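Local coordinates for protein guanine nucleotide exchange factor p115rhogef (Homo sapiens, PDB 1IAP) that probably activates Rho GTPases by promoting nucleotide exchange, with an N-terminal RGS-like domain that probably links it to heterotrimeric G-protein signalling, at residues F5-L8 and E9-K12; L113-F116 and R117-L121; L56-Y59 and H60-E64. All coordinates share one frame; numbering follows the deposited sequence.

Interaction 1 (F5-L8 and E9-K12)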
ATOM      1  N   PHE A   5       6.620  11.474   5.121  1.00 31.75           N
ATOM      2  CA  PHE A   5       5.260  11.621   4.612  1.00 30.52           C
ATOM      3  C   PHE A   5       5.060  12.673   3.515  1.00 32.36           C
ATOM      4  O   PHE A   5       3.925  12.992   3.151  1.00 29.14           O
ATOM      5  CB  PHE A   5       4.296  11.880   5.775  1.00 32.14           C
ATOM      6  CG  PHE A   5       4.295  10.797   6.815  1.00 24.91           C
ATOM      7  CD1 PHE A   5       4.833  11.027   8.080  1.00 30.88           C
ATOM      8  CD2 PHE A   5       3.752   9.546   6.534  1.00 32.31           C
ATOM      9  CE1 PHE A   5       4.830  10.023   9.054  1.00 24.28           C
ATOM     10  CE2 PHE A   5       3.743   8.533   7.499  1.00 30.74           C
ATOM     11  CZ  PHE A   5       4.283   8.775   8.762  1.00 23.77           C
ATOM     12  N   GLN A   6       6.156  13.209   2.989  1.00 33.80           N
ATOM     13  CA  GLN A   6       6.075  14.210   1.931  1.00 39.98           C
ATOM     14  C   GLN A   6       5.531  13.626   0.628  1.00 38.44           C
ATOM     15  O   GLN A   6       4.868  14.325  -0.141  1.00 40.52           O
ATOM     16  CB  GLN A   6       7.445  14.851   1.689  1.00 47.43           C
ATOM     17  CG  GLN A   6       7.940  15.721   2.833  1.00 54.40           C
ATOM     18  CD  GLN A   6       7.015  16.892   3.121  1.00 59.85           C
ATOM     19  OE1 GLN A   6       6.844  17.783   2.287  1.00 59.15           O
ATOM     20  NE2 GLN A   6       6.412  16.893   4.306  1.00 56.50           N
ATOM     21  N   SER A   7       5.793  12.341   0.401  1.00 32.32           N
ATOM     22  CA  SER A   7       5.331  11.664  -0.807  1.00 31.41           C
ATOM     23  C   SER A   7       5.263  10.158  -0.610  1.00 34.90           C
ATOM     24  O   SER A   7       5.866   9.616   0.318  1.00 30.32           O
ATOM     25  CB  SER A   7       6.254  11.981  -1.990  1.00 30.77           C
ATOM     26  OG  SER A   7       7.556  11.460  -1.784  1.00 41.22           O
ATOM     27  N   LEU A   8       4.543   9.491  -1.507  1.00 32.02           N
ATOM     28  CA  LEU A   8       4.387   8.044  -1.464  1.00 32.45           C
ATOM     29  C   LEU A   8       5.750   7.382  -1.655  1.00 32.74           C
ATOM     30  O   LEU A   8       6.066   6.396  -0.992  1.00 28.26           O
ATOM     31  CB  LEU A   8       3.418   7.595  -2.561  1.00 37.32           C
ATOM     32  CG  LEU A   8       2.748   6.216  -2.491  1.00 47.13           C
ATOM     33  CD1 LEU A   8       1.683   6.149  -3.562  1.00 56.11           C
ATOM     34  CD2 LEU A   8       3.745   5.082  -2.678  1.00 55.72           C
ATOM     35  N   GLU A   9       6.555   7.943  -2.554  1.21 34.53           N
ATOM     36  CA  GLU A   9       7.886   7.417  -2.838  1.33 33.90           C
ATOM     37  C   GLU A   9       8.726   7.347  -1.559  0.98 30.57           C
ATOM     38  O   GLU A   9       9.410   6.353  -1.301  0.76 24.57           O
ATOM     39  CB  GLU A   9       8.583   8.300  -3.876  0.84 34.71           C
ATOM     40  CG  GLU A   9       9.758   7.644  -4.589  0.60 35.61           C
ATOM     41  CD  GLU A   9       9.339   6.604  -5.626  0.98 38.00           C
ATOM     42  OE1 GLU A   9       8.126   6.450  -5.897  1.25 39.30           O
ATOM     43  OE2 GLU A   9      10.239   5.938  -6.180  0.11 38.73           O
ATOM     44  N   GLN A  10       8.639   8.391  -0.743  1.00 26.49           N
ATOM     45  CA  GLN A  10       9.384   8.446   0.511  1.00 27.96           C
ATOM     46  C   GLN A  10       8.845   7.510   1.594  1.00 30.87           C
ATOM     47  O   GLN A  10       9.624   6.876   2.305  1.00 37.71           O
ATOM     48  CB  GLN A  10       9.427   9.879   1.038  1.00 36.98           C
ATOM     49  CG  GLN A  10      10.163  10.839   0.119  1.00 49.02           C
ATOM     50  CD  GLN A  10      10.104  12.271   0.597  1.00 53.38           C
ATOM     51  OE1 GLN A  10      10.820  12.662   1.519  1.00 59.01           O
ATOM     52  NE2 GLN A  10       9.247  13.066  -0.032  1.00 60.59           N
ATOM     53  N   VAL A  11       7.525   7.400   1.703  1.00 25.03           N
ATOM     54  CA  VAL A  11       6.918   6.540   2.726  1.00 24.80           C
ATOM     55  C   VAL A  11       6.881   5.045   2.383  1.00 28.46           C
ATOM     56  O   VAL A  11       6.947   4.200   3.277  1.00 21.10           O
ATOM     57  CB  VAL A  11       5.484   7.023   3.096  1.00 19.09           C
ATOM     58  CG1 VAL A  11       4.479   6.664   2.003  1.00 27.36           C
ATOM     59  CG2 VAL A  11       5.065   6.450   4.442  1.00 21.98           C
ATOM     60  N   LYS A  12       6.835   4.720   1.092  1.00 23.99           N
ATOM     61  CA  LYS A  12       6.763   3.327   0.652  1.00 27.38           C
ATOM     62  C   LYS A  12       7.921   2.451   1.136  1.00 24.67           C
ATOM     63  O   LYS A  12       7.795   1.231   1.172  1.00 25.24           O
ATOM     64  CB  LYS A  12       6.673   3.256  -0.879  1.00 29.88           C
ATOM     65  CG  LYS A  12       7.976   3.596  -1.583  1.00 34.35           C
ATOM     66  CD  LYS A  12       7.883   3.433  -3.093  1.00 39.08           C
ATOM     67  CE  LYS A  12       9.265   3.566  -3.719  1.00 46.39           C
ATOM     68  NZ  LYS A  12       9.232   3.502  -5.203  1.00 48.53           N
TER

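Interaction 2 (L113-F116 and R117-L121)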
ATOM      1  N   LEU A 113      -2.292  11.739   1.794  1.00 18.93           N
ATOM      2  CA  LEU A 113      -0.998  12.031   2.422  1.00 21.21           C
ATOM      3  C   LEU A 113      -1.063  13.429   3.032  1.00 27.62           C
ATOM      4  O   LEU A 113      -0.577  13.661   4.140  1.00 25.79           O
ATOM      5  CB  LEU A 113       0.133  11.969   1.402  1.00 20.22           C
ATOM      6  CG  LEU A 113       0.710  10.588   1.097  1.00 34.16           C
ATOM      7  CD1 LEU A 113       1.657  10.671  -0.090  1.00 36.20           C
ATOM      8  CD2 LEU A 113       1.431  10.062   2.328  1.00 35.98           C
ATOM      9  N   GLU A 114      -1.687  14.347   2.299  1.00 22.17           N
ATOM     10  CA  GLU A 114      -1.857  15.724   2.756  1.00 27.28           C
ATOM     11  C   GLU A 114      -2.638  15.718   4.065  1.00 22.14           C
ATOM     12  O   GLU A 114      -2.219  16.336   5.043  1.00 23.35           O
ATOM     13  CB  GLU A 114      -2.616  16.532   1.698  1.00 32.59           C
ATOM     14  CG  GLU A 114      -2.939  17.970   2.082  1.00 36.67           C
ATOM     15  CD  GLU A 114      -3.740  18.701   1.006  1.00 54.18           C
ATOM     16  OE1 GLU A 114      -3.956  18.133  -0.090  1.00 54.19           O
ATOM     17  OE2 GLU A 114      -4.159  19.854   1.259  1.00 60.15           O
ATOM     18  N   ASP A 115      -3.756  14.992   4.082  1.00 24.03           N
ATOM     19  CA  ASP A 115      -4.595  14.902   5.270  1.00 23.09           C
ATOM     20  C   ASP A 115      -3.825  14.308   6.444  1.00 24.07           C
ATOM     21  O   ASP A 115      -3.951  14.776   7.571  1.00 22.30           O
ATOM     22  CB  ASP A 115      -5.850  14.069   5.001  1.00 24.30           C
ATOM     23  CG  ASP A 115      -6.804  14.062   6.185  1.00 32.03           C
ATOM     24  OD1 ASP A 115      -6.895  13.025   6.882  1.00 27.63           O
ATOM     25  OD2 ASP A 115      -7.447  15.105   6.437  1.00 28.12           O
ATOM     26  N   PHE A 116      -3.030  13.277   6.178  1.00 20.57           N
ATOM     27  CA  PHE A 116      -2.238  12.657   7.228  1.00 22.25           C
ATOM     28  C   PHE A 116      -1.264  13.674   7.832  1.00 20.08           C
ATOM     29  O   PHE A 116      -1.162  13.794   9.053  1.00 21.52           O
ATOM     30  CB  PHE A 116      -1.451  11.448   6.696  1.00 17.68           C
ATOM     31  CG  PHE A 116      -0.668  10.729   7.767  1.00 21.97           C
ATOM     32  CD1 PHE A 116      -1.229   9.656   8.455  1.00 17.91           C
ATOM     33  CD2 PHE A 116       0.603  11.172   8.136  1.00 20.66           C
ATOM     34  CE1 PHE A 116      -0.537   9.026   9.508  1.00 17.07           C
ATOM     35  CE2 PHE A 116       1.304  10.556   9.183  1.00 25.08           C
ATOM     36  CZ  PHE A 116       0.728   9.480   9.872  1.00 15.66           C
ATOM     37  N   ARG A 117      -0.557  14.408   6.978  1.00 20.55           N
ATOM     38  CA  ARG A 117       0.405  15.404   7.458  1.00 22.17           C
ATOM     39  C   ARG A 117      -0.235  16.482   8.331  1.00 25.25           C
ATOM     40  O   ARG A 117       0.329  16.872   9.355  1.00 21.23           O
ATOM     41  CB  ARG A 117       1.148  16.049   6.290  1.00 23.44           C
ATOM     42  CG  ARG A 117       2.035  15.092   5.528  1.00 24.31           C
ATOM     43  CD  ARG A 117       2.994  15.837   4.612  1.00 36.22           C
ATOM     44  NE  ARG A 117       2.303  16.652   3.617  1.00 35.29           N
ATOM     45  CZ  ARG A 117       1.998  16.245   2.388  1.00 33.76           C
ATOM     46  NH1 ARG A 117       2.318  15.020   1.983  1.00 24.26           N
ATOM     47  NH2 ARG A 117       1.372  17.067   1.558  1.00 30.03           N
ATOM     48  N   SER A 118      -1.417  16.951   7.932  1.00 23.62           N
ATOM     49  CA  SER A 118      -2.123  17.979   8.695  1.00 28.16           C
ATOM     50  C   SER A 118      -2.595  17.443  10.042  1.00 23.62           C
ATOM     51  O   SER A 118      -2.380  18.073  11.076  1.00 26.70           O
ATOM     52  CB  SER A 118      -3.317  18.516   7.905  1.00 33.11           C
ATOM     53  OG  SER A 118      -2.879  19.241   6.773  1.00 45.44           O
ATOM     54  N   LYS A 119      -3.213  16.264  10.025  1.00 22.67           N
ATOM     55  CA  LYS A 119      -3.713  15.642  11.247  1.00 26.21           C
ATOM     56  C   LYS A 119      -2.564  15.314  12.201  1.00 21.98           C
ATOM     57  O   LYS A 119      -2.703  15.440  13.416  1.00 26.69           O
ATOM     58  CB  LYS A 119      -4.498  14.369  10.918  1.00 28.18           C
ATOM     59  CG  LYS A 119      -5.738  14.585  10.060  1.00 33.73           C
ATOM     60  CD  LYS A 119      -6.877  15.233  10.837  1.00 37.81           C
ATOM     61  CE  LYS A 119      -8.130  15.368   9.977  1.00 35.16           C
ATOM     62  NZ  LYS A 119      -8.611  14.050   9.465  1.00 51.58           N
ATOM     63  N   ARG A 120      -1.418  14.940  11.637  1.00 20.09           N
ATOM     64  CA  ARG A 120      -0.240  14.588  12.438  1.00 24.27           C
ATOM     65  C   ARG A 120       0.265  15.774  13.257  1.00 30.12           C
ATOM     66  O   ARG A 120       0.688  15.616  14.409  1.00 31.16           O
ATOM     67  CB  ARG A 120       0.885  14.070  11.541  1.00 21.07           C
ATOM     68  CG  ARG A 120       2.072  13.531  12.318  1.00 21.47           C
ATOM     69  CD  ARG A 120       3.220  13.135  11.404  1.00 20.47           C
ATOM     70  NE  ARG A 120       4.277  12.497  12.182  1.00 19.46           N
ATOM     71  CZ  ARG A 120       5.563  12.484  11.856  1.00 20.32           C
ATOM     72  NH1 ARG A 120       5.983  13.078  10.746  1.00 23.51           N
ATOM     73  NH2 ARG A 120       6.433  11.887  12.658  1.00 28.82           N
ATOM     74  N   LEU A 121       0.230  16.957  12.651  1.00 28.86           N
ATOM     75  CA  LEU A 121       0.669  18.178  13.322  1.00 35.57           C
ATOM     76  C   LEU A 121      -0.226  18.481  14.520  1.00 35.09           C
ATOM     77  O   LEU A 121       0.223  19.052  15.512  1.00 35.04           O
ATOM     78  CB  LEU A 121       0.645  19.357  12.347  1.00 39.70           C
ATOM     79  CG  LEU A 121       1.607  19.264  11.163  1.00 42.07           C
ATOM     80  CD1 LEU A 121       1.361  20.421  10.204  1.00 41.47           C
ATOM     81  CD2 LEU A 121       3.046  19.263  11.663  1.00 41.13           C
TER

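Interaction 3 (L56-Y59 and H60-E64)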
ATOM      1  N   LEU A  56      -1.847 -10.614 -12.189  1.00 24.89           N
ATOM      2  CA  LEU A  56      -3.179 -11.206 -12.212  1.00 24.96           C
ATOM      3  C   LEU A  56      -3.853 -10.980 -10.858  1.00 25.91           C
ATOM      4  O   LEU A  56      -5.037 -10.655 -10.798  1.00 27.96           O
ATOM      5  CB  LEU A  56      -3.105 -12.705 -12.523  1.00 31.05           C
ATOM      6  CG  LEU A  56      -2.411 -13.100 -13.833  1.00 40.71           C
ATOM      7  CD1 LEU A  56      -2.405 -14.616 -13.976  1.00 42.63           C
ATOM      8  CD2 LEU A  56      -3.104 -12.461 -15.019  1.00 32.32           C
ATOM      9  N   ASP A  57      -3.080 -11.124  -9.780  1.00 19.68           N
ATOM     10  CA  ASP A  57      -3.597 -10.911  -8.424  1.00 23.86           C
ATOM     11  C   ASP A  57      -3.964  -9.436  -8.272  1.00 17.85           C
ATOM     12  O   ASP A  57      -5.006  -9.096  -7.710  1.00 26.50           O
ATOM     13  CB  ASP A  57      -2.539 -11.275  -7.374  1.00 25.33           C
ATOM     14  CG  ASP A  57      -2.231 -12.763  -7.326  1.00 34.33           C
ATOM     15  OD1 ASP A  57      -3.034 -13.580  -7.828  1.00 42.61           O
ATOM     16  OD2 ASP A  57      -1.173 -13.114  -6.761  1.00 40.62           O
ATOM     17  N   PHE A  58      -3.080  -8.578  -8.774  1.00 21.15           N
ATOM     18  CA  PHE A  58      -3.263  -7.131  -8.741  1.00 27.05           C
ATOM     19  C   PHE A  58      -4.551  -6.801  -9.488  1.00 25.21           C
ATOM     20  O   PHE A  58      -5.332  -5.961  -9.045  1.00 24.03           O
ATOM     21  CB  PHE A  58      -2.053  -6.453  -9.396  1.00 24.41           C
ATOM     22  CG  PHE A  58      -2.171  -4.959  -9.530  1.00 26.56           C
ATOM     23  CD1 PHE A  58      -1.673  -4.119  -8.537  1.00 24.04           C
ATOM     24  CD2 PHE A  58      -2.712  -4.387 -10.682  1.00 26.35           C
ATOM     25  CE1 PHE A  58      -1.707  -2.732  -8.687  1.00 26.77           C
ATOM     26  CE2 PHE A  58      -2.751  -2.999 -10.841  1.00 30.94           C
ATOM     27  CZ  PHE A  58      -2.244  -2.170  -9.839  1.00 29.58           C
ATOM     28  N   TYR A  59      -4.770  -7.480 -10.615  1.00 20.87           N
ATOM     29  CA  TYR A  59      -5.978  -7.277 -11.404  1.00 19.40           C
ATOM     30  C   TYR A  59      -7.212  -7.667 -10.599  1.00 23.44           C
ATOM     31  O   TYR A  59      -8.149  -6.880 -10.464  1.00 18.35           O
ATOM     32  CB  TYR A  59      -5.921  -8.095 -12.706  1.00 22.17           C
ATOM     33  CG  TYR A  59      -7.230  -8.147 -13.453  1.00 22.81           C
ATOM     34  CD1 TYR A  59      -7.630  -7.098 -14.282  1.00 29.13           C
ATOM     35  CD2 TYR A  59      -8.094  -9.234 -13.303  1.00 25.82           C
ATOM     36  CE1 TYR A  59      -8.865  -7.130 -14.938  1.00 28.39           C
ATOM     37  CE2 TYR A  59      -9.322  -9.274 -13.948  1.00 32.86           C
ATOM     38  CZ  TYR A  59      -9.702  -8.223 -14.763  1.00 29.36           C
ATOM     39  OH  TYR A  59     -10.921  -8.269 -15.396  1.00 36.68           O
ATOM     40  N   HIS A  60      -7.194  -8.873 -10.035  1.00 16.76           N
ATOM     41  CA  HIS A  60      -8.329  -9.364  -9.265  1.00 24.17           C
ATOM     42  C   HIS A  60      -8.631  -8.564  -7.999  1.00 21.64           C
ATOM     43  O   HIS A  60      -9.780  -8.477  -7.579  1.00 22.05           O
ATOM     44  CB  HIS A  60      -8.145 -10.847  -8.938  1.00 29.64           C
ATOM     45  CG  HIS A  60      -8.244 -11.742 -10.135  1.00 37.65           C
ATOM     46  ND1 HIS A  60      -9.410 -11.894 -10.854  1.00 37.36           N
ATOM     47  CD2 HIS A  60      -7.315 -12.505 -10.758  1.00 42.42           C
ATOM     48  CE1 HIS A  60      -9.194 -12.709 -11.872  1.00 42.76           C
ATOM     49  NE2 HIS A  60      -7.930 -13.093 -11.837  1.00 45.65           N
ATOM     50  N   SER A  61      -7.600  -7.959  -7.420  1.00 19.95           N
ATOM     51  CA  SER A  61      -7.749  -7.173  -6.200  1.00 22.71           C
ATOM     52  C   SER A  61      -8.163  -5.716  -6.392  1.00 28.40           C
ATOM     53  O   SER A  61      -8.949  -5.187  -5.599  1.00 22.65           O
ATOM     54  CB  SER A  61      -6.446  -7.199  -5.389  1.00 24.72           C
ATOM     55  OG  SER A  61      -6.190  -8.484  -4.852  1.00 26.55           O
ATOM     56  N   PHE A  62      -7.662  -5.074  -7.448  1.00 24.58           N
ATOM     57  CA  PHE A  62      -7.940  -3.655  -7.655  1.00 21.89           C
ATOM     58  C   PHE A  62      -8.623  -3.209  -8.934  1.00 27.15           C
ATOM     59  O   PHE A  62      -9.174  -2.102  -8.976  1.00 21.15           O
ATOM     60  CB  PHE A  62      -6.633  -2.856  -7.534  1.00 18.45           C
ATOM     61  CG  PHE A  62      -5.838  -3.169  -6.302  1.00 21.61           C
ATOM     62  CD1 PHE A  62      -4.684  -3.940  -6.384  1.00 22.45           C
ATOM     63  CD2 PHE A  62      -6.243  -2.695  -5.058  1.00 18.51           C
ATOM     64  CE1 PHE A  62      -3.943  -4.242  -5.242  1.00 23.62           C
ATOM     65  CE2 PHE A  62      -5.511  -2.991  -3.913  1.00 22.76           C
ATOM     66  CZ  PHE A  62      -4.359  -3.765  -4.005  1.00 21.96           C
ATOM     67  N   LEU A  63      -8.602  -4.045  -9.967  1.00 24.44           N
ATOM     68  CA  LEU A  63      -9.172  -3.643 -11.254  1.00 22.33           C
ATOM     69  C   LEU A  63     -10.464  -4.328 -11.702  1.00 27.97           C
ATOM     70  O   LEU A  63     -11.267  -3.729 -12.421  1.00 30.08           O
ATOM     71  CB  LEU A  63      -8.090  -3.761 -12.342  1.00 23.78           C
ATOM     72  CG  LEU A  63      -6.700  -3.201 -11.988  1.00 20.13           C
ATOM     73  CD1 LEU A  63      -5.684  -3.482 -13.099  1.00 18.64           C
ATOM     74  CD2 LEU A  63      -6.786  -1.710 -11.710  1.00 22.20           C
ATOM     75  N   GLU A  64     -10.679  -5.566 -11.271  1.00 27.13           N
ATOM     76  CA  GLU A  64     -11.881  -6.303 -11.654  1.00 30.27           C
ATOM     77  C   GLU A  64     -13.171  -5.741 -11.049  1.00 33.48           C
ATOM     78  O   GLU A  64     -13.184  -5.272  -9.912  1.00 32.26           O
ATOM     79  CB  GLU A  64     -11.727  -7.787 -11.312  1.00 33.45           C
ATOM     80  CG  GLU A  64     -12.898  -8.642 -11.757  1.00 42.71           C
ATOM     81  CD  GLU A  64     -12.565 -10.112 -11.763  1.00 55.10           C
ATOM     82  OE1 GLU A  64     -12.194 -10.647 -10.694  1.00 60.59           O
ATOM     83  OE2 GLU A  64     -12.673 -10.732 -12.842  1.00 59.06           O
TER

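Interaction 1 (F5-L8 and E9-K12)
Ser7 caps the start of helix 8-11, its OG accepting from the backbone N of Gln10 at 3.4 Å, a weak N-cap bond despite an N-H...O angle of 155°. A chi1 of 65° sets OG between the backbone N and the carbonyl carbon, facing the first turn. The carbonyl of Ser7 is met more firmly: Val11 N reaches Ser7 O at 3.1 Å, in the carbonyl plane. Followed outward, the Lys12 side chain starts on the next carbonyl, CB 3.2 Å from Leu8 O, with CB also touching Leu8 CD2. CG stays close, 3.4 Å from Leu8 O, and CD draws away. Extended from there, the chain brings NZ to Glu9 OE2 at 2.8 Å, a salt bridge whose hydrogen bond is weak; the stronger partner of NZ is Asp41 of helix 32-43, a second salt bridge. Gln10 CG covers the cap hydroxyl, 3.3 Å from Ser7 OG, and an alanine here would probably uncover that hydroxyl, since CG packs against it. Phe5 CE2 touches Val11 CG2 at 3.9 Å, obliquely. Two carboxylates thus share one buried ammonium, which probably favours its charged form and links the chain at Glu9 and Lys12 to helix 32-43.

Interaction 2 (L113-F116 and R117-L121)
This is a local contact along the last turns of helix 106-121, in an all-helical RGS-like domain, where residues four apart meet through the alpha-helical ladder and through their side chains. The backbone evidence is regular: Arg117 N to Leu113 O at 2.9 Å and Lys119 N to Asp115 O at 3.0 Å are nearly straight bonds, with N-H...O angles of 165° and 168°. Ser118 N likewise donates to Glu114 O, and Ser118 OG adds a weak bond to the same oxygen.

Two side-chain pairs and an arginine laid on the backbone ride on this ladder. Asp115 and Lys119 form an i to i+4 salt bridge: Lys119 NZ meets Asp115 OD1 at 3.3 Å on the syn lone pair, and a weaker bond runs to OD2. The lysine is bent at chi2 and again at chi4, which brings the ammonium round to the oxygen side of the carboxylate, close to its plane. The stronger polar partner of Asp115 is His24 of helix 15-28, hydrogen-bonded through NE2 to OD1, so this carboxylate joins two helices.

Arg117 runs back toward the preceding turn, CG 3.3 Å from Leu113 O, and one face of its guanidinium lies over Glu114 CA and Leu113 O, both offset toward the rim. Its NH1 is committed outside the helix, to the carbonyl of Phe5.

Phe116, buried, meets the Phe5 ring and has an edge-to-face partner in His24, which places this side of the helix against helix 15-28 and the N-terminal loop. Arg120 stretches past it, its charged end paired with Glu128, and ring and guanidinium planes are 35° apart. The touch itself is made by the methylene: Arg120 CD sits 3.9 Å from Phe116 CE2.

Interaction 3 (L56-Y59 and H60-E64)
Tyr59 O takes two backbone donors, Leu63 N at 2.9 Å and Glu64 N at 3.0 Å, which reach it from opposite faces of its carbonyl plane. The second bond spans five residues and marks a wider pi-type turn late in helix 48-63 of this RGS-like fold; before it, the chain keeps the alpha-helical pattern, as in Ser61 N to Asp57 O at 2.8 Å. Among the side chains, His60 ND1 donates to Glu64 OE1 at 3.1 Å with an angle of 166°. The carboxylate oxygen lies in the imidazole plane, while the nitrogen meets it from above the carboxylate plane, a bond that would restrain the rotation of the ring.

Tyr59 packs beside this pair. Its edge points at the face of His60 in a T-shaped pair with planes at 78°, and CD2 stands over the imidazole centre, 3.8 Å above it. Outward lies the apolar side, where Phe58 and Leu63 also touch Val101 of helix 91-103, and Phe62 packs on helix 32-43. With CG anti to the backbone N (chi1 175°), the Phe58 ring stands out from the helix and meets two partners: Leu63 CD1 approaches Phe58 CE2 at 3.7 Å, and Phe62 CD1 lies over one ring face, 3.7 Å from Phe58 CD1.

Overall arrangement
All three contacts are local, each with a buried and a surface side. Buried are Phe5 and Val11 in interaction 1, Leu113 and Phe116 in interaction 2, and Phe58, Phe62 and Leu63 in interaction 3; exposed are Gln6 and Glu9, Glu114, and Asp57 and His60. Interactions 1 and 2 touch directly, through a carbonyl with an arginine and a ring pair, and both lean on helix 15-28. Interaction 3 lies across the chain's centre, its nearest atoms about 11 Å from interaction 1 and about 16 Å from interaction 2; it shares helix 32-43 with interaction 1. Charge pairs supplement the backbone bonds in the first two, whereas interaction 3 combines aromatic and aliphatic packing with a histidine-carboxylate hydrogen bond.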